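Local coordinates for protein pyrroline carboxylate reductase (Plasmodium falciparum, PDB 2RCY) that binds NADP and probably catalyses the NADPH-dependent reduction of pyrroline-5-carboxylate to proline, at residues V198-T201 and I202-S205; V173-F176 and I177-L180; Q217-K220 and D221-V224; S205-M208 and V209-D213; G228-A231 and V232-S236. One frame throughout, in Å; residues are numbered along the deposited sequence. Where two conformers were deposited one is given.

Contact 1 of 5, residues V198-T201 and I202-S205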
# COMPACT_ATOMS: atom_id res chain seq x y z
N VAL A 198 -24.05 -20.73 3.10
CA VAL A 198 -23.01 -20.53 2.08
C VAL A 198 -23.18 -21.52 0.92
O VAL A 198 -23.25 -21.11 -0.24
CB VAL A 198 -21.58 -20.62 2.69
CG1 VAL A 198 -20.52 -20.77 1.61
CG2 VAL A 198 -21.29 -19.40 3.55
N LEU A 199 -23.27 -22.81 1.25
CA LEU A 199 -23.38 -23.86 0.24
C LEU A 199 -24.64 -23.73 -0.62
O LEU A 199 -24.60 -23.99 -1.82
CB LEU A 199 -23.32 -25.25 0.89
CG LEU A 199 -22.03 -25.67 1.61
CD1 LEU A 199 -22.20 -27.04 2.23
CD2 LEU A 199 -20.82 -25.65 0.68
N GLN A 200 -25.75 -23.33 0.00
CA GLN A 200 -27.01 -23.14 -0.71
C GLN A 200 -27.01 -21.88 -1.56
O GLN A 200 -27.66 -21.83 -2.61
CB GLN A 200 -28.19 -23.14 0.29
CG GLN A 200 -29.59 -23.10 -0.34
CD GLN A 200 -29.81 -24.17 -1.41
OE1 GLN A 200 -29.28 -25.28 -1.33
NE2 GLN A 200 -30.61 -23.83 -2.42
N THR A 201 -26.27 -20.86 -1.11
CA THR A 201 -26.12 -19.62 -1.86
C THR A 201 -25.28 -19.83 -3.12
O THR A 201 -25.58 -19.27 -4.18
CB THR A 201 -25.51 -18.50 -0.98
OG1 THR A 201 -26.37 -18.25 0.13
CG2 THR A 201 -25.35 -17.21 -1.77
N ILE A 202 -24.23 -20.64 -3.01
CA ILE A 202 -23.36 -20.95 -4.14
C ILE A 202 -24.06 -21.88 -5.14
O ILE A 202 -23.99 -21.66 -6.35
CB ILE A 202 -22.00 -21.55 -3.70
CG1 ILE A 202 -21.25 -20.56 -2.80
CG2 ILE A 202 -21.15 -21.89 -4.91
CD1 ILE A 202 -20.05 -21.14 -2.09
N LYS A 203 -24.74 -22.90 -4.62
CA LYS A 203 -25.49 -23.86 -5.43
C LYS A 203 -26.52 -23.16 -6.31
O LYS A 203 -26.65 -23.46 -7.50
CB LYS A 203 -26.16 -24.91 -4.55
CG LYS A 203 -26.94 -25.98 -5.30
CD LYS A 203 -27.40 -27.10 -4.37
CE LYS A 203 -28.27 -28.11 -5.10
NZ LYS A 203 -27.60 -28.70 -6.30
N GLY A 204 -27.24 -22.21 -5.72
CA GLY A 204 -28.25 -21.43 -6.43
C GLY A 204 -27.66 -20.49 -7.47
O GLY A 204 -28.24 -20.31 -8.54
N SER A 205 -26.51 -19.90 -7.15
CA SER A 205 -25.82 -18.97 -8.05
C SER A 205 -25.30 -19.66 -9.31
O SER A 205 -25.46 -19.14 -10.41
CB SER A 205 -24.67 -18.27 -7.32
OG SER A 205 -25.14 -17.57 -6.19
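The carbonyl oxygen of T201 is gripped twice by S205, one helical turn on. S205 OG donates to T201 O at 2.7 Å and the amide N of the same serine at 3.2 Å, the two donors arriving from opposite faces of the carbonyl plane. The serine reaches back because OG lies anti to its own carbonyl carbon (chi1 -58°), which folds the hydroxyl down alongside the preceding turn. Next to this pair the regular i to i+4 ladder continues, with I202 N on V198 O, K203 N on L199 O and G204 N on Q200 O. On the apolar side V198 and I202 run side by side in the same direction, V198 CG1 against I202 CD1 at 3.7 Å; I202 CG1 also passes 3.3 Å from V198 O. Elsewhere on the helix, the bent Q200 chain and K203 pass at an angle, OE1 of Q200 standing 4.0 Å from CD of K203. Around them, T201 OG1 is hydrogen-bonded to L197 O, V198 and I202 pack on I177 of helix 169-186, and I202 also meets I202 of the second subunit. Helix 191-211 is part of the helical dimerisation domain, and this stretch of it lies at a subunit interface. Turned back onto its own helix, the S205 hydroxyl has its hydrogen committed to T201 O, so a polar group can be buried here without a donor left over.

Contact 2 of 5, residues V173-F176 and I177-L180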
# COMPACT_ATOMS: atom_id res chain seq x y z
N VAL A 173 -12.21 -22.41 -4.41
CA VAL A 173 -13.61 -22.53 -4.00
C VAL A 173 -13.72 -22.93 -2.53
O VAL A 173 -14.50 -22.35 -1.79
CB VAL A 173 -14.40 -23.52 -4.90
CG1 VAL A 173 -15.90 -23.45 -4.62
CG2 VAL A 173 -14.14 -23.24 -6.38
N TYR A 174 -12.91 -23.90 -2.11
CA TYR A 174 -12.83 -24.31 -0.70
C TYR A 174 -12.50 -23.14 0.21
O TYR A 174 -13.10 -22.99 1.27
CB TYR A 174 -11.81 -25.43 -0.49
CG TYR A 174 -12.20 -26.79 -1.03
CD1 TYR A 174 -13.51 -27.26 -0.95
CD2 TYR A 174 -11.24 -27.62 -1.61
CE1 TYR A 174 -13.86 -28.52 -1.44
CE2 TYR A 174 -11.57 -28.87 -2.11
CZ TYR A 174 -12.88 -29.32 -2.02
OH TYR A 174 -13.20 -30.56 -2.51
N LEU A 175 -11.53 -22.31 -0.21
CA LEU A 175 -11.12 -21.14 0.57
C LEU A 175 -12.18 -20.05 0.55
O LEU A 175 -12.39 -19.37 1.56
CB LEU A 175 -9.77 -20.60 0.07
CG LEU A 175 -9.09 -19.49 0.88
CD1 LEU A 175 -8.74 -19.95 2.30
CD2 LEU A 175 -7.85 -18.99 0.17
N PHE A 176 -12.85 -19.89 -0.59
CA PHE A 176 -13.99 -18.99 -0.73
C PHE A 176 -15.08 -19.38 0.27
O PHE A 176 -15.54 -18.55 1.06
CB PHE A 176 -14.52 -19.04 -2.17
CG PHE A 176 -15.56 -18.00 -2.49
CD1 PHE A 176 -15.25 -16.64 -2.45
CD2 PHE A 176 -16.84 -18.39 -2.89
CE1 PHE A 176 -16.21 -15.69 -2.77
CE2 PHE A 176 -17.80 -17.44 -3.21
CZ PHE A 176 -17.49 -16.08 -3.15
N ILE A 177 -15.46 -20.66 0.25
CA ILE A 177 -16.43 -21.23 1.19
C ILE A 177 -15.96 -21.05 2.64
O ILE A 177 -16.75 -20.68 3.51
CB ILE A 177 -16.69 -22.74 0.90
CG1 ILE A 177 -17.33 -22.91 -0.49
CG2 ILE A 177 -17.58 -23.38 1.97
CD1 ILE A 177 -17.24 -24.32 -1.06
N GLU A 178 -14.68 -21.31 2.87
CA GLU A 178 -14.04 -21.14 4.18
C GLU A 178 -14.16 -19.70 4.69
O GLU A 178 -14.49 -19.48 5.85
CB GLU A 178 -12.57 -21.56 4.10
CG GLU A 178 -11.81 -21.53 5.42
CD GLU A 178 -10.32 -21.77 5.23
OE1 GLU A 178 -9.93 -22.54 4.32
OE2 GLU A 178 -9.52 -21.19 6.00
N SER A 179 -13.89 -18.74 3.81
CA SER A 179 -13.91 -17.32 4.16
C SER A 179 -15.32 -16.81 4.45
O SER A 179 -15.52 -15.99 5.35
CB SER A 179 -13.27 -16.48 3.05
OG SER A 179 -12.04 -17.03 2.64
N LEU A 180 -16.29 -17.28 3.68
CA LEU A 180 -17.69 -16.88 3.85
C LEU A 180 -18.26 -17.37 5.18
O LEU A 180 -18.97 -16.62 5.86
CB LEU A 180 -18.54 -17.38 2.68
CG LEU A 180 -18.41 -16.65 1.33
CD1 LEU A 180 -18.91 -17.54 0.21
CD2 LEU A 180 -19.15 -15.32 1.34
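F176 and L180 meet one turn apart on helix 169-186, and the phenyl group is best followed outward from its root. F176 CB sits 3.1 Å from I177 N, the ordinary closeness of neighbours on a helix. Its CG is anti to the backbone N (chi1 -171°), which swings the ring along the helix toward L180. There CD2, CE2 and CZ all come under one methyl, L180 CD1, with CE2 the nearest at 3.6 Å. The methyl stands over the ring face, shifted toward its rim, 3.9 Å from the centroid and 23° off the normal: a CH-pi contact. The ring of F176 also stacks with F176 of the second subunit, so the pair lies at the dimer interface. This helix belongs to the all-helical dimerisation domain of pyrroline-5-carboxylate reductases, in which helices of two subunits interlock; L180 meanwhile presses on V198 of helix 191-211 in the same chain. On another side of the helix V173 CG1 lies 3.9 Å from I177 CD1. Beside L175, the carboxylate of E178 crosses at an angle, OE1 3.5 Å from L175 CD1; OE2 of E178 forms a salt bridge with K243 NZ and OE1 one with K220 NZ, both of the second subunit. L175 O takes two donors from S179, OG at 2.6 Å and N at 2.8 Å, which approach it from opposite faces of the carbonyl plane, so that the hydroxyl is turned back onto its own helix.

Contact 3 of 5, residues Q217-K220 and D221-V224. With NAP (NADP nicotinamide-adenine-dinucleotide phosphate), chain P.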
# COMPACT_ATOMS: atom_id res chain seq x y z
N GLN A 217 -22.49 -11.14 -15.29
CA GLN A 217 -22.41 -9.76 -14.80
C GLN A 217 -23.78 -9.12 -14.68
O GLN A 217 -24.01 -8.30 -13.79
CB GLN A 217 -21.50 -8.92 -15.70
CG GLN A 217 -20.12 -9.51 -15.96
CD GLN A 217 -20.03 -10.28 -17.27
OE1 GLN A 217 -20.99 -10.95 -17.69
NE2 GLN A 217 -18.88 -10.19 -17.93
N GLN A 218 -24.69 -9.48 -15.59
CA GLN A 218 -26.07 -9.00 -15.53
C GLN A 218 -26.81 -9.65 -14.36
O GLN A 218 -27.62 -9.00 -13.70
CB GLN A 218 -26.81 -9.28 -16.84
CG GLN A 218 -28.09 -8.46 -16.99
CD GLN A 218 -28.91 -8.84 -18.19
OE1 GLN A 218 -30.14 -8.84 -18.14
NE2 GLN A 218 -28.25 -9.17 -19.29
N LEU A 219 -26.53 -10.92 -14.12
CA LEU A 219 -27.08 -11.64 -12.98
C LEU A 219 -26.61 -11.02 -11.67
O LEU A 219 -27.36 -10.97 -10.69
CB LEU A 219 -26.71 -13.13 -13.03
CG LEU A 219 -27.26 -13.98 -14.18
CD1 LEU A 219 -26.57 -15.32 -14.24
CD2 LEU A 219 -28.77 -14.16 -14.07
N LYS A 220 -25.37 -10.54 -11.67
CA LYS A 220 -24.78 -9.83 -10.54
C LYS A 220 -25.45 -8.47 -10.35
O LYS A 220 -25.72 -8.06 -9.22
CB LYS A 220 -23.28 -9.63 -10.78
CG LYS A 220 -22.50 -9.12 -9.57
CD LYS A 220 -21.60 -7.95 -9.95
CE LYS A 220 -20.68 -8.27 -11.10
NZ LYS A 220 -19.95 -7.07 -11.58
N ASP A 221 -25.71 -7.78 -11.46
CA ASP A 221 -26.38 -6.48 -11.45
C ASP A 221 -27.78 -6.55 -10.87
O ASP A 221 -28.19 -5.66 -10.11
CB ASP A 221 -26.43 -5.89 -12.87
CG ASP A 221 -25.10 -5.30 -13.32
OD1 ASP A 221 -24.11 -5.37 -12.56
OD2 ASP A 221 -25.05 -4.76 -14.44
N ASN A 222 -28.51 -7.61 -11.21
CA ASN A 222 -29.89 -7.82 -10.75
C ASN A 222 -30.04 -7.87 -9.23
O ASN A 222 -31.09 -7.50 -8.69
CB ASN A 222 -30.48 -9.09 -11.37
CG ASN A 222 -30.55 -9.04 -12.89
OD1 ASN A 222 -30.53 -10.08 -13.55
ND2 ASN A 222 -30.65 -7.84 -13.45
N ILE A 223 -28.99 -8.32 -8.55
CA ILE A 223 -28.98 -8.43 -7.10
C ILE A 223 -28.77 -7.08 -6.41
O ILE A 223 -29.20 -6.88 -5.27
CB ILE A 223 -27.93 -9.46 -6.63
CG1 ILE A 223 -28.35 -10.86 -7.10
CG2 ILE A 223 -27.77 -9.47 -5.11
CD1 ILE A 223 -27.31 -11.89 -6.88
N VAL A 224 -28.13 -6.15 -7.11
CA VAL A 224 -27.82 -4.84 -6.56
C VAL A 224 -29.04 -3.92 -6.59
O VAL A 224 -29.31 -3.25 -7.60
CB VAL A 224 -26.62 -4.19 -7.30
CG1 VAL A 224 -26.15 -2.95 -6.57
CG2 VAL A 224 -25.48 -5.18 -7.43
PA NAP P . -35.87 -3.00 -7.80
O1A NAP P . -35.36 -3.86 -8.93
O2A NAP P . -35.68 -1.50 -7.88
O5B NAP P . -37.43 -3.35 -7.59
C5B NAP P . -38.37 -2.41 -7.05
C4B NAP P . -39.69 -2.51 -7.82
O4B NAP P . -40.75 -1.88 -7.10
C3B NAP P . -39.59 -1.83 -9.18
O3B NAP P . -39.81 -2.78 -10.22
C2B NAP P . -40.69 -0.78 -9.19
O2B NAP P . -41.42 -0.78 -10.42
C1B NAP P . -41.59 -1.15 -8.01
N9A NAP P . -42.21 0.04 -7.36
C8A NAP P . -41.73 1.29 -7.36
N7A NAP P . -42.57 2.10 -6.67
C5A NAP P . -43.59 1.33 -6.23
C6A NAP P . -44.73 1.60 -5.48
N6A NAP P . -44.98 2.86 -5.04
N1A NAP P . -45.58 0.59 -5.19
C2A NAP P . -45.34 -0.66 -5.62
N3A NAP P . -44.24 -0.94 -6.35
C4A NAP P . -43.35 0.04 -6.66
O3 NAP P . -35.22 -3.52 -6.42
PN NAP P . -35.03 -5.09 -6.11
O1N NAP P . -33.59 -5.46 -6.37
O2N NAP P . -36.13 -5.87 -6.79
O5D NAP P . -35.27 -5.18 -4.52
C5D NAP P . -36.55 -4.93 -3.94
C4D NAP P . -36.53 -5.31 -2.46
O4D NAP P . -36.11 -6.67 -2.30
C3D NAP P . -35.56 -4.44 -1.67
O3D NAP P . -36.23 -3.96 -0.50
C2D NAP P . -34.41 -5.36 -1.30
O2D NAP P . -33.90 -5.08 0.01
C1D NAP P . -35.01 -6.75 -1.38
N1N NAP P . -34.04 -7.77 -1.78
C2N NAP P . -33.49 -7.77 -3.01
C3N NAP P . -32.57 -8.75 -3.38
C7N NAP P . -31.98 -8.75 -4.76
O7N NAP P . -32.28 -7.79 -5.63
N7N NAP P . -31.20 -9.68 -5.10
C4N NAP P . -32.21 -9.73 -2.47
C5N NAP P . -32.78 -9.72 -1.20
C6N NAP P . -33.70 -8.72 -0.88
P2B NAP P . -40.89 0.01 -11.72
O1X NAP P . -42.13 0.11 -12.59
O2X NAP P . -40.39 1.34 -11.20
O3X NAP P . -39.81 -0.87 -12.29
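D221 N donates to Q217 O at 2.9 Å, the shortest sound polar bond in this last stretch of helix 216-223. N222 N follows, giving its hydrogen to Q218 O at 3.0 Å. The pattern then shifts to i to i+3: a weak bond from I223 N to K220 O, and one from V224 N to D221 O as the chain leaves the helix. V224 CG2 covers that turn, 3.4 Å from K220 O. D221 CG is anti to its carbonyl carbon (chi1 -77°), which brings the carboxylate back beside the preceding turn; its OD2 is bonded to Q217 NE2 of the third subunit, and the reciprocal bond is made by Q217. The K220 chain, bent at chi2 and chi3, carries NZ of K220 to 4.6 Å from D221 OD1, too long for a salt bridge. At the far end the helix meets NADP. Side-chain carbons of I223 lie against the nicotinamide carboxamide, I223 CG2 3.4 Å from N7N, while the carboxamide O7N approaches I223 O to 3.2 Å. The cofactor is also hydrogen-bonded to backbone atoms of Q14, M15, V66 and G92 of the second subunit and to S225 OG of this chain. The pocket is therefore shared between chains, and this helix end forms the wall beside the carboxamide, meeting its nitrogen with apolar carbon.

Contact 4 of 5, residues S205-M208 and V209-D213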
# COMPACT_ATOMS: atom_id res chain seq x y z
N SER A 205 -26.51 -19.90 -7.15
CA SER A 205 -25.82 -18.97 -8.05
C SER A 205 -25.30 -19.66 -9.31
O SER A 205 -25.46 -19.14 -10.41
CB SER A 205 -24.67 -18.27 -7.32
OG SER A 205 -25.14 -17.57 -6.19
N VAL A 206 -24.69 -20.84 -9.13
CA VAL A 206 -24.19 -21.65 -10.25
C VAL A 206 -25.34 -22.05 -11.18
O VAL A 206 -25.21 -21.94 -12.41
CB VAL A 206 -23.43 -22.90 -9.74
CG1 VAL A 206 -23.09 -23.85 -10.89
CG2 VAL A 206 -22.16 -22.49 -9.01
N GLU A 207 -26.45 -22.48 -10.60
CA GLU A 207 -27.63 -22.88 -11.35
C GLU A 207 -28.22 -21.73 -12.16
O GLU A 207 -28.69 -21.93 -13.28
CB GLU A 207 -28.69 -23.45 -10.41
CG GLU A 207 -29.53 -24.56 -11.02
CD GLU A 207 -28.77 -25.87 -11.13
OE1 GLU A 207 -28.22 -26.34 -10.10
OE2 GLU A 207 -28.71 -26.44 -12.24
N MSE A 208 -28.18 -20.53 -11.59
CA MSE A 208 -28.64 -19.32 -12.27
C MSE A 208 -27.82 -19.02 -13.52
O MSE A 208 -28.37 -18.65 -14.55
CB MSE A 208 -28.59 -18.12 -11.32
CG MSE A 208 -29.66 -18.10 -10.23
SE MSE A 208 -31.46 -17.71 -10.86
CE MSE A 208 -31.11 -16.11 -11.90
N VAL A 209 -26.50 -19.19 -13.42
CA VAL A 209 -25.59 -18.98 -14.55
C VAL A 209 -25.88 -19.98 -15.67
O VAL A 209 -25.94 -19.60 -16.85
CB VAL A 209 -24.10 -19.08 -14.12
CG1 VAL A 209 -23.17 -18.82 -15.30
CG2 VAL A 209 -23.80 -18.09 -13.00
N LYS A 210 -26.08 -21.24 -15.30
CA LYS A 210 -26.33 -22.32 -16.26
C LYS A 210 -27.64 -22.14 -17.02
O LYS A 210 -27.70 -22.31 -18.23
CB LYS A 210 -26.33 -23.67 -15.56
CG LYS A 210 -24.98 -24.13 -15.04
CD LYS A 210 -25.07 -25.54 -14.50
CE LYS A 210 -23.72 -26.03 -14.03
NZ LYS A 210 -23.78 -27.45 -13.57
N LYS A 211 -28.70 -21.79 -16.28
CA LYS A 211 -30.06 -21.77 -16.82
C LYS A 211 -30.47 -20.44 -17.45
O LYS A 211 -31.30 -20.41 -18.36
CB LYS A 211 -31.06 -22.18 -15.75
CG LYS A 211 -31.00 -23.66 -15.39
CD LYS A 211 -31.98 -24.00 -14.28
CE LYS A 211 -31.90 -25.47 -13.91
NZ LYS A 211 -32.72 -25.78 -12.71
N SER A 212 -29.90 -19.34 -16.96
CA SER A 212 -30.24 -18.01 -17.47
C SER A 212 -29.57 -17.69 -18.80
O SER A 212 -28.46 -18.15 -19.07
CB SER A 212 -29.90 -16.93 -16.44
OG SER A 212 -30.17 -15.63 -16.94
N ASP A 213 -30.28 -16.91 -19.62
CA ASP A 213 -29.77 -16.43 -20.89
C ASP A 213 -28.90 -15.18 -20.69
O ASP A 213 -28.13 -14.79 -21.57
CB ASP A 213 -30.92 -16.12 -21.85
CG ASP A 213 -31.91 -15.10 -21.29
OD1 ASP A 213 -32.40 -15.29 -20.15
OD2 ASP A 213 -32.21 -14.12 -21.99
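Segments 205-208 and 209-213 cover the last turns of helix 191-211 and the first residues after it, and four successive i to i+4 bonds join them. V209 N reaches S205 O, K210 N reaches V206 O at 3.1 Å, K211 N reaches E207 O, and S212 N closes the series on M208 O at 2.9 Å. S212 is the first residue past helical phi/psi, its psi swinging to 148°. V206 and K210 lie side by side and point the same way; the extended lysine chain runs alongside the valine and touches V206 CG1 with K210 CE at 3.9 Å. E207, bent at chi2, meets K211 at an angle. CE of K211 comes 3.7 Å from E207 OE2, but NZ remains 4.1 Å from that oxygen, opposite charges near each other but beyond a salt bridge, and both lysines are exposed. V209 CG2 rests 3.3 Å from S205 O on the buried side, and S212 CB lies 3.0 Å from M208 O. The S212 hydroxyl is hydrogen-bonded to Q214 N, just beyond the segment. The selenomethionine M208, its chain bent at chi2 and chi3, packs on L219 of helix 216-223 and on Y174 of the second subunit. V209 and S212 pack on the same L219, in the next helix of the chain, while I202 of the second subunit meets V206.

Contact 5 of 5, residues G228-A231 and V232-S236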
# COMPACT_ATOMS: atom_id res chain seq x y z
N GLY A 228 -28.82 -0.01 -1.83
CA GLY A 228 -29.03 -1.14 -0.93
C GLY A 228 -27.80 -1.76 -0.30
O GLY A 228 -26.73 -1.15 -0.26
N ILE A 229 -27.97 -2.98 0.19
CA ILE A 229 -26.96 -3.69 0.99
C ILE A 229 -25.87 -4.34 0.12
O ILE A 229 -24.68 -4.25 0.45
CB ILE A 229 -27.63 -4.76 1.89
CG1 ILE A 229 -28.73 -4.13 2.75
CG2 ILE A 229 -26.59 -5.47 2.76
CD1 ILE A 229 -29.58 -5.12 3.52
N THR A 230 -26.29 -4.99 -0.96
CA THR A 230 -25.38 -5.69 -1.87
C THR A 230 -24.38 -4.75 -2.52
O THR A 230 -23.22 -5.11 -2.74
CB THR A 230 -26.18 -6.47 -2.94
OG1 THR A 230 -26.95 -7.49 -2.30
CG2 THR A 230 -25.25 -7.12 -3.95
N ALA A 231 -24.83 -3.53 -2.82
CA ALA A 231 -23.98 -2.49 -3.39
C ALA A 231 -22.77 -2.17 -2.51
O ALA A 231 -21.68 -1.93 -3.01
CB ALA A 231 -24.80 -1.24 -3.65
N VAL A 232 -22.99 -2.17 -1.19
CA VAL A 232 -21.94 -1.89 -0.21
C VAL A 232 -20.93 -3.05 -0.12
O VAL A 232 -19.72 -2.82 -0.02
CB VAL A 232 -22.55 -1.54 1.18
CG1 VAL A 232 -21.49 -1.50 2.26
CG2 VAL A 232 -23.28 -0.21 1.11
N GLY A 233 -21.44 -4.28 -0.16
CA GLY A 233 -20.59 -5.47 -0.15
C GLY A 233 -19.74 -5.62 -1.39
O GLY A 233 -18.59 -6.06 -1.31
N LEU A 234 -20.30 -5.26 -2.54
CA LEU A 234 -19.58 -5.30 -3.82
C LEU A 234 -18.53 -4.20 -3.94
O LEU A 234 -17.46 -4.42 -4.49
CB LEU A 234 -20.57 -5.23 -4.99
CG LEU A 234 -20.81 -6.49 -5.83
CD1 LEU A 234 -20.81 -7.78 -5.01
CD2 LEU A 234 -22.10 -6.36 -6.61
N TYR A 235 -18.87 -3.02 -3.42
CA TYR A 235 -17.97 -1.88 -3.34
C TYR A 235 -16.71 -2.23 -2.55
O TYR A 235 -15.61 -1.80 -2.89
CB TYR A 235 -18.71 -0.72 -2.67
CG TYR A 235 -18.00 0.61 -2.62
CD1 TYR A 235 -17.76 1.34 -3.79
CD2 TYR A 235 -17.62 1.17 -1.40
CE1 TYR A 235 -17.12 2.58 -3.74
CE2 TYR A 235 -16.99 2.41 -1.34
CZ TYR A 235 -16.74 3.10 -2.51
OH TYR A 235 -16.12 4.32 -2.46
N SER A 236 -16.90 -3.02 -1.49
CA SER A 236 -15.81 -3.50 -0.66
C SER A 236 -14.89 -4.46 -1.42
O SER A 236 -13.67 -4.40 -1.28
CB SER A 236 -16.37 -4.18 0.59
OG SER A 236 -15.33 -4.70 1.40
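T230 and L234 lie one turn apart near the start of helix 229-239, part of the helical dimerisation domain. The firm part is backbone: L234 N gives a bond to T230 O at 2.9 Å and Y235 N one to A231 O at 3.0 Å, both of ordinary helical form. The start is looser, since I229 O takes only weak bonds from V232 N and G233 N, with the first of them strongly bent at 129°. The side chains add little: T230 CG2 lies 4.2 Å from L234 CD2, side by side and pointing the same way, and L234 CB comes 3.5 Å from T230 O. Y235 CB sits 3.2 Å from A231 O, with CG anti to the backbone N (chi1 -174°), which carries the end of the side chain outward from the helix. V232 CG2 lies 3.8 Å from G228 O, near the glycine that precedes the helix. Toward helix 216-223 and V224 just after it the packing is dense: T230 meets I223, A231 meets V224, and L234 reaches both V224 and K220. The looser side is that of V232 and Y235, which stay partly exposed although other subunits meet them: V232 touches K256 of the second subunit, and K186 of the fourth forms a cation-pi contact with the Y235 ring. The phenol oxygen is tied to a further chain: Y235 OH is hydrogen-bonded to ND2 of N248 of the third subunit.

All five contacts lie in the helical dimerisation domain, and all touch the second subunit. Contacts 1 and 4 are successive parts of helix 191-211 and share S205. Contact 2, on helix 169-186, packs directly on contact 1: V198 CG2 is 3.5 Å from L180 CB. L219 links contact 4 to contact 3, its CD2 3.7 Å from M208 CE. Contact 3 also touches contact 5, where I223 CG2 is 3.5 Å from T230 OG1. NADP sits beside contact 3, while the side chain of T230 in contact 5 is about 6 Å from it and S205 of contact 1 about 10 Å away.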